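Local structure of putative NADPH:quinone reductase (Bacillus thuringiensis, 3GMS) at residues Leu7-Lys12 and Pro61-Pro66; Val41-Pro46 and Gly67-Gly72; Ile157-Ala162 and Glu183-Leu188. The protein probably reduces quinones with NADPH, pairing a GroES-like domain with a Rossmann-type nucleotide-binding domain. One frame throughout, in Å; residues are numbered along the deposited sequence.

Interaction 1: residues Leu7-Lys12 and Pro61-Pro66; sequences LIQFHK and PLPNIP
The backbone oxygen Asn64 O is gripped by two donors of the edge strand 4-10: Phe10 N, in a hydrogen bond of 3.1 Å, and the weaker CA-H of Gln9. Asn64 N returns the bond to Phe10 O, also at 3.1 Å. Phe10 and Asn64 thus form a lone antiparallel, hydrogen-bonded bridge, by which the N-terminal strand takes hold of the loop before strand 71-77 of the GroES-like domain. Phe10 places CG between its backbone N and carbonyl carbon (chi1 53°), which swings the ring back over the loop. Leu62 CD2 meets it obliquely at CE1, 3.6 Å away, while Pro66 CG lies at the ring edge, near its plane. A cis peptide precedes Pro63, whose compact, puckered ring suits the spot: its CB sits over one face of the His11 imidazole, 4.0 Å from the centroid, in a CH-pi contact. The same CB touches Gln9 CG; the polar ends of Gln9 and His11 both bond to Glu23. Farther along the same side, Leu7 CD1 and Ile65 CD1 meet at 3.7 Å. Ile8 O is buried with no hydrogen-bond partner; Ile65 CA offers it a CA-H...O contact, and Ile65 CG2 comes to 3.2 Å.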
loop_
_atom_site.group_PDB
_atom_site.type_symbol
_atom_site.label_atom_id
_atom_site.label_comp_id
_atom_site.label_asym_id
_atom_site.label_seq_id
_atom_site.Cartn_x
_atom_site.Cartn_y
_atom_site.Cartn_z
ATOM N N LEU A 7 -13.706 -7.447 17.430
ATOM C CA LEU A 7 -12.345 -7.275 16.884
ATOM C C LEU A 7 -11.856 -8.569 16.319
ATOM O O LEU A 7 -12.268 -9.629 16.782
ATOM C CB LEU A 7 -11.354 -6.839 17.957
ATOM C CG LEU A 7 -10.981 -7.805 19.089
ATOM C CD1 LEU A 7 -9.515 -7.647 19.533
ATOM C CD2 LEU A 7 -11.889 -7.535 20.264
ATOM N N ILE A 8 -10.978 -8.481 15.318
ATOM C CA ILE A 8 -10.246 -9.650 14.844
ATOM C C ILE A 8 -8.849 -9.585 15.463
ATOM O O ILE A 8 -8.193 -8.545 15.399
ATOM C CB ILE A 8 -10.104 -9.654 13.289
ATOM C CG1 ILE A 8 -11.473 -9.540 12.605
ATOM C CG2 ILE A 8 -9.349 -10.878 12.837
ATOM C CD1 ILE A 8 -12.492 -10.579 13.056
ATOM N N GLN A 9 -8.396 -10.695 16.048
ATOM C CA GLN A 9 -7.139 -10.776 16.768
ATOM C C GLN A 9 -6.450 -12.101 16.439
ATOM O O GLN A 9 -7.142 -13.073 16.106
ATOM C CB GLN A 9 -7.478 -10.744 18.273
ATOM C CG GLN A 9 -6.340 -10.605 19.166
ATOM C CD GLN A 9 -6.665 -9.754 20.384
ATOM O OE1 GLN A 9 -6.176 -8.641 20.500
ATOM N NE2 GLN A 9 -7.463 -10.284 21.305
ATOM N N PHE A 10 -5.118 -12.127 16.490
ATOM C CA PHE A 10 -4.349 -13.376 16.512
ATOM C C PHE A 10 -3.421 -13.351 17.705
ATOM O O PHE A 10 -2.854 -12.314 18.039
ATOM C CB PHE A 10 -3.545 -13.642 15.229
ATOM C CG PHE A 10 -2.631 -12.499 14.810
ATOM C CD1 PHE A 10 -1.262 -12.592 14.991
ATOM C CD2 PHE A 10 -3.157 -11.358 14.189
ATOM C CE1 PHE A 10 -0.410 -11.546 14.603
ATOM C CE2 PHE A 10 -2.322 -10.305 13.801
ATOM C CZ PHE A 10 -0.951 -10.403 13.991
ATOM N N HIS A 11 -3.284 -14.510 18.330
ATOM C CA HIS A 11 -2.493 -14.649 19.567
ATOM C C HIS A 11 -1.152 -15.309 19.287
ATOM O O HIS A 11 -0.259 -15.244 20.119
ATOM C CB HIS A 11 -3.277 -15.441 20.615
ATOM C CG HIS A 11 -4.551 -14.788 21.030
ATOM N ND1 HIS A 11 -4.680 -14.076 22.203
ATOM C CD2 HIS A 11 -5.760 -14.739 20.425
ATOM C CE1 HIS A 11 -5.909 -13.604 22.294
ATOM N NE2 HIS A 11 -6.589 -14.002 21.233
ATOM N N LYS A 12 -1.017 -15.913 18.107
ATOM C CA LYS A 12 0.244 -16.458 17.648
ATOM C C LYS A 12 0.408 -16.102 16.179
ATOM O O LYS A 12 -0.594 -15.870 15.471
ATOM C CB LYS A 12 0.263 -18.004 17.781
ATOM C CG LYS A 12 -0.013 -18.535 19.169
ATOM C CD LYS A 12 0.382 -20.022 19.166
ATOM C CE LYS A 12 0.293 -20.628 20.562
ATOM N NZ LYS A 12 -1.119 -20.849 20.999
ATOM N N PRO A 61 3.935 -7.020 18.735
ATOM C CA PRO A 61 3.536 -7.648 19.997
ATOM C C PRO A 61 2.305 -8.492 19.761
ATOM O O PRO A 61 1.477 -8.133 18.907
ATOM C CB PRO A 61 3.119 -6.458 20.883
ATOM C CG PRO A 61 3.637 -5.267 20.228
ATOM C CD PRO A 61 3.692 -5.566 18.759
ATOM N N LEU A 62 2.187 -9.592 20.502
ATOM C CA LEU A 62 1.000 -10.447 20.465
ATOM C C LEU A 62 0.234 -10.292 21.768
ATOM O O LEU A 62 0.852 -10.100 22.814
ATOM C CB LEU A 62 1.402 -11.909 20.269
ATOM C CG LEU A 62 2.055 -12.224 18.922
ATOM C CD1 LEU A 62 2.757 -13.576 18.984
ATOM C CD2 LEU A 62 0.969 -12.189 17.826
ATOM N N PRO A 63 -1.108 -10.339 21.723
ATOM C CA PRO A 63 -1.889 -10.535 20.522
ATOM C C PRO A 63 -1.952 -9.231 19.722
ATOM O O PRO A 63 -1.649 -8.145 20.265
ATOM C CB PRO A 63 -3.264 -10.893 21.060
ATOM C CG PRO A 63 -3.376 -10.092 22.364
ATOM C CD PRO A 63 -1.956 -10.068 22.908
ATOM N N ASN A 64 -2.370 -9.328 18.461
ATOM C CA ASN A 64 -2.396 -8.126 17.639
ATOM C C ASN A 64 -3.661 -8.082 16.803
ATOM O O ASN A 64 -4.199 -9.142 16.436
ATOM C CB ASN A 64 -1.166 -8.138 16.728
ATOM C CG ASN A 64 -1.176 -7.007 15.721
ATOM O OD1 ASN A 64 -1.514 -7.200 14.531
ATOM N ND2 ASN A 64 -0.861 -5.798 16.202
ATOM N N ILE A 65 -4.124 -6.868 16.496
ATOM C CA ILE A 65 -5.299 -6.674 15.609
ATOM C C ILE A 65 -4.778 -6.301 14.217
ATOM O O ILE A 65 -4.075 -5.315 14.091
ATOM C CB ILE A 65 -6.258 -5.595 16.135
ATOM C CG1 ILE A 65 -6.794 -5.999 17.520
ATOM C CG2 ILE A 65 -7.455 -5.430 15.188
ATOM C CD1 ILE A 65 -7.452 -4.854 18.301
ATOM N N PRO A 66 -5.077 -7.104 13.176
ATOM C CA PRO A 66 -4.491 -6.704 11.888
ATOM C C PRO A 66 -5.183 -5.492 11.217
ATOM O O PRO A 66 -6.271 -5.081 11.625
ATOM C CB PRO A 66 -4.732 -7.904 10.969
ATOM C CG PRO A 66 -5.390 -8.943 11.767
ATOM C CD PRO A 66 -5.792 -8.398 13.103
#

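Interaction 2: residues Val41-Pro46 and Gly67-Gly72; sequences VRPINP and GYEGVG
The amide of Asn45 and the carboxylate of Glu69 meet edge on, their planes turned 61° apart. Asn45 ND2 gives its N-H, at 2.9 Å, to Glu69 OE1, which accepts it on the anti lone pair, away from OE2, and lies only 10° out of the amide plane. At the other end of the amide, OD1 is bonded to Lys326 NZ; a water lies 2.8 Å from Asn45 OD1 and within bonding distance of Glu69 OE1, though it has more acceptors in reach than protons. With OE2 held by Tyr126 N, both carboxylate oxygens have partners, which would fix the rotation of this buried acid. Its chain comes down with CG between backbone N and carbonyl carbon (chi1 73°), crossing the Pro43 ring at about a right angle; the two CG atoms, of Pro43 and Glu69, are 3.5 Å apart. A second water accepts from Glu69 N and can donate to Pro43 O. Further along, Val41 and Val71 form an antiparallel hydrogen-bonded pair: Val71 N reaches Val41 O at 3.0 Å, whereas the return bond is weak. Glycine fits position 70 because Gly70 CA passes 3.2 Å from Val41 O, where a beta carbon would collide. Gly67-Glu69 resembles the GHE signature of zinc alcohol dehydrogenases, with Tyr68 replacing the zinc-binding histidine, consistent with a zinc-free reductase. Strands 34-43 and 71-77 are thereby paired inside the GroES-like domain, with strand 326-330 also pairing with 34-43 and helices 119-122 and 127-139 packed against Val41, Val71 and Glu69.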
loop_
_atom_site.group_PDB
_atom_site.type_symbol
_atom_site.label_atom_id
_atom_site.label_comp_id
_atom_site.label_asym_id
_atom_site.label_seq_id
_atom_site.Cartn_x
_atom_site.Cartn_y
_atom_site.Cartn_z
ATOM N N VAL A 41 -15.427 0.424 6.532
ATOM C CA VAL A 41 -14.863 -0.427 5.452
ATOM C C VAL A 41 -13.343 -0.475 5.614
ATOM O O VAL A 41 -12.699 0.554 5.800
ATOM C CB VAL A 41 -15.186 0.123 4.051
ATOM C CG1 VAL A 41 -14.472 -0.688 2.921
ATOM C CG2 VAL A 41 -16.696 0.221 3.803
ATOM N N ARG A 42 -12.763 -1.670 5.539
ATOM C CA ARG A 42 -11.272 -1.754 5.386
ATOM C C ARG A 42 -10.961 -2.708 4.236
ATOM O O ARG A 42 -11.653 -3.724 4.105
ATOM C CB ARG A 42 -10.542 -2.333 6.628
ATOM C CG ARG A 42 -11.170 -2.007 7.973
ATOM C CD ARG A 42 -12.216 -3.056 8.317
ATOM N NE ARG A 42 -12.890 -2.887 9.618
ATOM C CZ ARG A 42 -14.197 -3.060 9.823
ATOM N NH1 ARG A 42 -15.045 -3.330 8.832
ATOM N NH2 ARG A 42 -14.685 -2.909 11.059
ATOM N N PRO A 43 -9.882 -2.441 3.472
ATOM C CA PRO A 43 -9.445 -3.406 2.473
ATOM C C PRO A 43 -8.686 -4.521 3.192
ATOM O O PRO A 43 -8.194 -4.337 4.316
ATOM C CB PRO A 43 -8.485 -2.573 1.611
ATOM C CG PRO A 43 -7.727 -1.725 2.661
ATOM C CD PRO A 43 -8.907 -1.340 3.637
ATOM N N ILE A 44 -8.598 -5.679 2.545
ATOM C CA ILE A 44 -7.631 -6.683 2.931
ATOM C C ILE A 44 -6.452 -6.548 1.977
ATOM O O ILE A 44 -6.494 -6.994 0.827
ATOM C CB ILE A 44 -8.227 -8.102 2.898
ATOM C CG1 ILE A 44 -9.354 -8.172 3.960
ATOM C CG2 ILE A 44 -7.095 -9.154 3.179
ATOM C CD1 ILE A 44 -10.172 -9.493 3.961
ATOM N N ASN A 45 -5.408 -5.875 2.427
ATOM C CA ASN A 45 -4.223 -5.768 1.590
ATOM C C ASN A 45 -3.291 -6.961 1.836
ATOM O O ASN A 45 -3.122 -7.373 2.969
ATOM C CB ASN A 45 -3.444 -4.479 1.907
ATOM C CG ASN A 45 -4.249 -3.181 1.612
ATOM O OD1 ASN A 45 -5.000 -3.115 0.648
ATOM N ND2 ASN A 45 -4.040 -2.146 2.429
ATOM N N PRO A 46 -2.635 -7.489 0.775
ATOM C CA PRO A 46 -1.548 -8.450 1.022
ATOM C C PRO A 46 -0.565 -8.001 2.114
ATOM O O PRO A 46 -0.083 -8.840 2.900
ATOM C CB PRO A 46 -0.878 -8.593 -0.372
ATOM C CG PRO A 46 -2.015 -8.423 -1.336
ATOM C CD PRO A 46 -2.792 -7.212 -0.661
ATOM N N GLY A 67 -4.580 -5.012 10.129
ATOM C CA GLY A 67 -5.191 -3.942 9.337
ATOM C C GLY A 67 -4.544 -2.579 9.514
ATOM O O GLY A 67 -4.474 -2.012 10.612
ATOM N N TYR A 68 -4.061 -2.048 8.407
ATOM C CA TYR A 68 -3.399 -0.730 8.435
ATOM C C TYR A 68 -4.266 0.375 7.941
ATOM O O TYR A 68 -3.916 1.566 8.125
ATOM C CB TYR A 68 -2.077 -0.724 7.636
ATOM C CG TYR A 68 -1.001 -1.473 8.344
ATOM C CD1 TYR A 68 -0.328 -0.909 9.424
ATOM C CD2 TYR A 68 -0.718 -2.792 8.006
ATOM C CE1 TYR A 68 0.676 -1.596 10.101
ATOM C CE2 TYR A 68 0.307 -3.497 8.678
ATOM C CZ TYR A 68 0.979 -2.895 9.721
ATOM O OH TYR A 68 1.957 -3.571 10.418
ATOM N N GLU A 69 -5.348 0.054 7.250
ATOM C CA GLU A 69 -6.155 1.159 6.715
ATOM C C GLU A 69 -7.670 0.906 6.687
ATOM O O GLU A 69 -8.146 -0.189 7.021
ATOM C CB GLU A 69 -5.608 1.659 5.370
ATOM C CG GLU A 69 -5.840 0.755 4.222
ATOM C CD GLU A 69 -5.371 1.355 2.888
ATOM O OE1 GLU A 69 -4.735 0.606 2.161
ATOM O OE2 GLU A 69 -5.662 2.535 2.545
ATOM N N GLY A 70 -8.406 1.926 6.288
ATOM C CA GLY A 70 -9.871 1.876 6.222
ATOM C C GLY A 70 -10.477 3.213 6.625
ATOM O O GLY A 70 -9.761 4.132 7.050
ATOM N N VAL A 71 -11.801 3.297 6.523
ATOM C CA VAL A 71 -12.505 4.545 6.759
ATOM C C VAL A 71 -13.607 4.280 7.786
ATOM O O VAL A 71 -14.153 3.176 7.842
ATOM C CB VAL A 71 -13.111 5.046 5.440
ATOM C CG1 VAL A 71 -14.157 4.056 4.917
ATOM C CG2 VAL A 71 -13.720 6.445 5.595
ATOM N N GLY A 72 -13.928 5.292 8.592
ATOM C CA GLY A 72 -15.028 5.165 9.564
ATOM C C GLY A 72 -15.534 6.537 9.974
ATOM O O GLY A 72 -15.120 7.557 9.399
HETATM O O HOH W 1 -6.369 -2.793 6.087
HETATM O O HOH W 2 -6.020 -0.711 -0.443
#

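Interaction 3: residues Ile157-Ala162 and Glu183-Leu188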
loop_
_atom_site.group_PDB
_atom_site.type_symbol
_atom_site.label_atom_id
_atom_site.label_comp_id
_atom_site.label_asym_id
_atom_site.label_seq_id
_atom_site.Cartn_x
_atom_site.Cartn_y
_atom_site.Cartn_z
ATOM N N ILE A 157 -0.599 -1.330 -6.512
ATOM C CA ILE A 157 0.355 -0.211 -6.545
ATOM C C ILE A 157 0.891 0.009 -7.980
ATOM O O ILE A 157 1.078 1.151 -8.392
ATOM C CB ILE A 157 1.486 -0.303 -5.489
ATOM C CG1 ILE A 157 2.117 1.110 -5.325
ATOM C CG2 ILE A 157 2.523 -1.353 -5.848
ATOM C CD1 ILE A 157 3.213 1.222 -4.232
ATOM N N GLY A 158 1.054 -1.077 -8.715
ATOM C CA GLY A 158 1.444 -1.002 -10.140
ATOM C C GLY A 158 0.514 -0.127 -10.969
ATOM O O GLY A 158 0.953 0.661 -11.797
ATOM N N HIS A 159 -0.790 -0.291 -10.767
ATOM C CA HIS A 159 -1.786 0.515 -11.458
ATOM C C HIS A 159 -1.676 1.970 -11.065
ATOM O O HIS A 159 -1.975 2.850 -11.846
ATOM C CB HIS A 159 -3.184 0.046 -11.071
ATOM C CG HIS A 159 -3.594 -1.217 -11.737
ATOM N ND1 HIS A 159 -2.876 -2.385 -11.637
ATOM C CD2 HIS A 159 -4.693 -1.513 -12.470
ATOM C CE1 HIS A 159 -3.477 -3.335 -12.328
ATOM N NE2 HIS A 159 -4.580 -2.831 -12.847
ATOM N N LEU A 160 -1.227 2.232 -9.843
ATOM C CA LEU A 160 -1.032 3.611 -9.429
ATOM C C LEU A 160 0.218 4.246 -10.063
ATOM O O LEU A 160 0.194 5.422 -10.466
ATOM C CB LEU A 160 -1.011 3.740 -7.892
ATOM C CG LEU A 160 -2.262 3.174 -7.200
ATOM C CD1 LEU A 160 -2.177 3.370 -5.707
ATOM C CD2 LEU A 160 -3.541 3.781 -7.731
ATOM N N PHE A 161 1.301 3.486 -10.137
ATOM C CA PHE A 161 2.507 3.999 -10.792
ATOM C C PHE A 161 2.201 4.398 -12.255
ATOM O O PHE A 161 2.688 5.417 -12.750
ATOM C CB PHE A 161 3.628 2.962 -10.722
ATOM C CG PHE A 161 4.324 2.901 -9.374
ATOM C CD1 PHE A 161 5.030 4.002 -8.876
ATOM C CD2 PHE A 161 4.299 1.736 -8.627
ATOM C CE1 PHE A 161 5.677 3.931 -7.619
ATOM C CE2 PHE A 161 4.956 1.664 -7.379
ATOM C CZ PHE A 161 5.660 2.781 -6.881
ATOM N N ALA A 162 1.354 3.605 -12.918
ATOM C CA ALA A 162 0.954 3.902 -14.312
ATOM C C ALA A 162 0.276 5.252 -14.384
ATOM O O ALA A 162 0.598 6.091 -15.229
ATOM C CB ALA A 162 0.059 2.806 -14.873
ATOM N N GLU A 183 -3.667 -4.635 -20.660
ATOM C CA GLU A 183 -4.593 -3.652 -21.219
ATOM C C GLU A 183 -4.879 -2.537 -20.226
ATOM O O GLU A 183 -4.815 -1.362 -20.589
ATOM C CB GLU A 183 -5.903 -4.302 -21.715
ATOM C CG GLU A 183 -6.992 -3.272 -22.149
ATOM C CD GLU A 183 -6.648 -2.524 -23.451
ATOM O OE1 GLU A 183 -5.732 -2.974 -24.174
ATOM O OE2 GLU A 183 -7.305 -1.497 -23.768
ATOM N N GLU A 184 -5.153 -2.914 -18.971
ATOM C CA GLU A 184 -5.468 -1.936 -17.944
ATOM C C GLU A 184 -4.262 -1.003 -17.729
ATOM O O GLU A 184 -4.424 0.217 -17.742
ATOM C CB GLU A 184 -5.891 -2.614 -16.640
ATOM C CG GLU A 184 -7.103 -3.585 -16.781
ATOM C CD GLU A 184 -6.712 -5.068 -16.967
ATOM O OE1 GLU A 184 -6.078 -5.466 -18.014
ATOM O OE2 GLU A 184 -7.098 -5.854 -16.056
ATOM N N LEU A 185 -3.068 -1.585 -17.596
ATOM C CA LEU A 185 -1.848 -0.750 -17.412
ATOM C C LEU A 185 -1.626 0.234 -18.558
ATOM O O LEU A 185 -1.391 1.435 -18.331
ATOM C CB LEU A 185 -0.604 -1.616 -17.167
ATOM C CG LEU A 185 -0.601 -2.395 -15.858
ATOM C CD1 LEU A 185 0.490 -3.393 -15.854
ATOM C CD2 LEU A 185 -0.452 -1.358 -14.685
ATOM N N LEU A 186 -1.732 -0.232 -19.809
ATOM C CA LEU A 186 -1.642 0.715 -20.911
ATOM C C LEU A 186 -2.688 1.834 -20.872
ATOM O O LEU A 186 -2.331 2.996 -21.051
ATOM C CB LEU A 186 -1.660 0.019 -22.288
ATOM C CG LEU A 186 -0.535 -1.001 -22.459
ATOM C CD1 LEU A 186 -0.881 -1.926 -23.603
ATOM C CD2 LEU A 186 0.820 -0.286 -22.699
ATOM N N ARG A 187 -3.962 1.476 -20.631
ATOM C CA ARG A 187 -5.040 2.457 -20.479
ATOM C C ARG A 187 -4.734 3.496 -19.439
ATOM O O ARG A 187 -5.021 4.685 -19.631
ATOM C CB ARG A 187 -6.352 1.796 -20.059
ATOM C CG ARG A 187 -7.099 1.187 -21.184
ATOM C CD ARG A 187 -8.523 0.843 -20.775
ATOM N NE ARG A 187 -9.130 0.049 -21.841
ATOM C CZ ARG A 187 -10.429 -0.245 -21.934
ATOM N NH1 ARG A 187 -11.279 0.197 -21.019
ATOM N NH2 ARG A 187 -10.870 -0.978 -22.955
ATOM N N LEU A 188 -4.174 3.032 -18.325
ATOM C CA LEU A 188 -3.889 3.910 -17.198
ATOM C C LEU A 188 -2.666 4.766 -17.455
ATOM O O LEU A 188 -2.446 5.743 -16.753
ATOM C CB LEU A 188 -3.730 3.110 -15.886
ATOM C CG LEU A 188 -5.068 2.538 -15.368
ATOM C CD1 LEU A 188 -4.835 1.469 -14.335
ATOM C CD2 LEU A 188 -5.964 3.644 -14.802
#
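His159 and Leu185 provide the CH-pi contact between two helices of the Rossmann-type domain: the methyl Leu185 CD2 lies over one face of the imidazole, 4.3 Å from its centroid and displaced toward the rim. Leu185 turns CG away from its carbonyl carbon (chi1 -67°), which carries CD2 across the groove between the helices, where it also lies 3.8 Å from Gly158 O. Leu188 CD1 approaches the same ring obliquely, 3.5 Å from His159 CD2.

The apolar contacts centre on Ala162. One turn on from His159, this small residue lets the backbones draw together: its CB is 3.9 Å from Leu188 CB and 4.2 Å from Leu185 CD2. Such a small side chain suits axes only 8.8 Å apart, running in nearly the same direction at 31°.

Polar atoms make no hydrogen bond across this interface. Ala162 O and Leu188 O come within 3.4 Å, but both are acceptors, and Ala162 O bonds instead to Ser165 OG. His159 turns ND1 to Ser155 O in the preceding turn, a bond that would hold the ring's rotation, and its ring also meets that of His181, the planes at about 85°.

Both helices lie against the same side of the parallel sheet, as consecutive right-handed beta-alpha-beta crossovers require: helix 156-168 connects strands 147-150 and 171-176, and helix 182-188 leads on from 171-176 to strand 192-195, at one edge of the sheet. Ala162 rests on Leu172, and Leu185 on Ala174, Thr176 and Val193.

Interactions 1 and 2 share a covalent connection: Pro66 ends one segment and Gly67 begins the next, so a single chain passage is tied first to the N-terminal strand and then to strand 34-43. Interaction 1 lies toward the surface, about 20 Å from the chain's centre, and mixes one backbone bridge with proline and aromatic contacts. Interaction 2 is fully buried, and pairs an amide with a carboxylate, beside waters and a backbone bridge. Interaction 3 belongs to the nucleotide-binding domain, its centre about 22 Å from that of interaction 2, and joins helix to helix without a hydrogen bond, mainly through apolar and CH-pi contacts. It lies across the chain's centre from interaction 1.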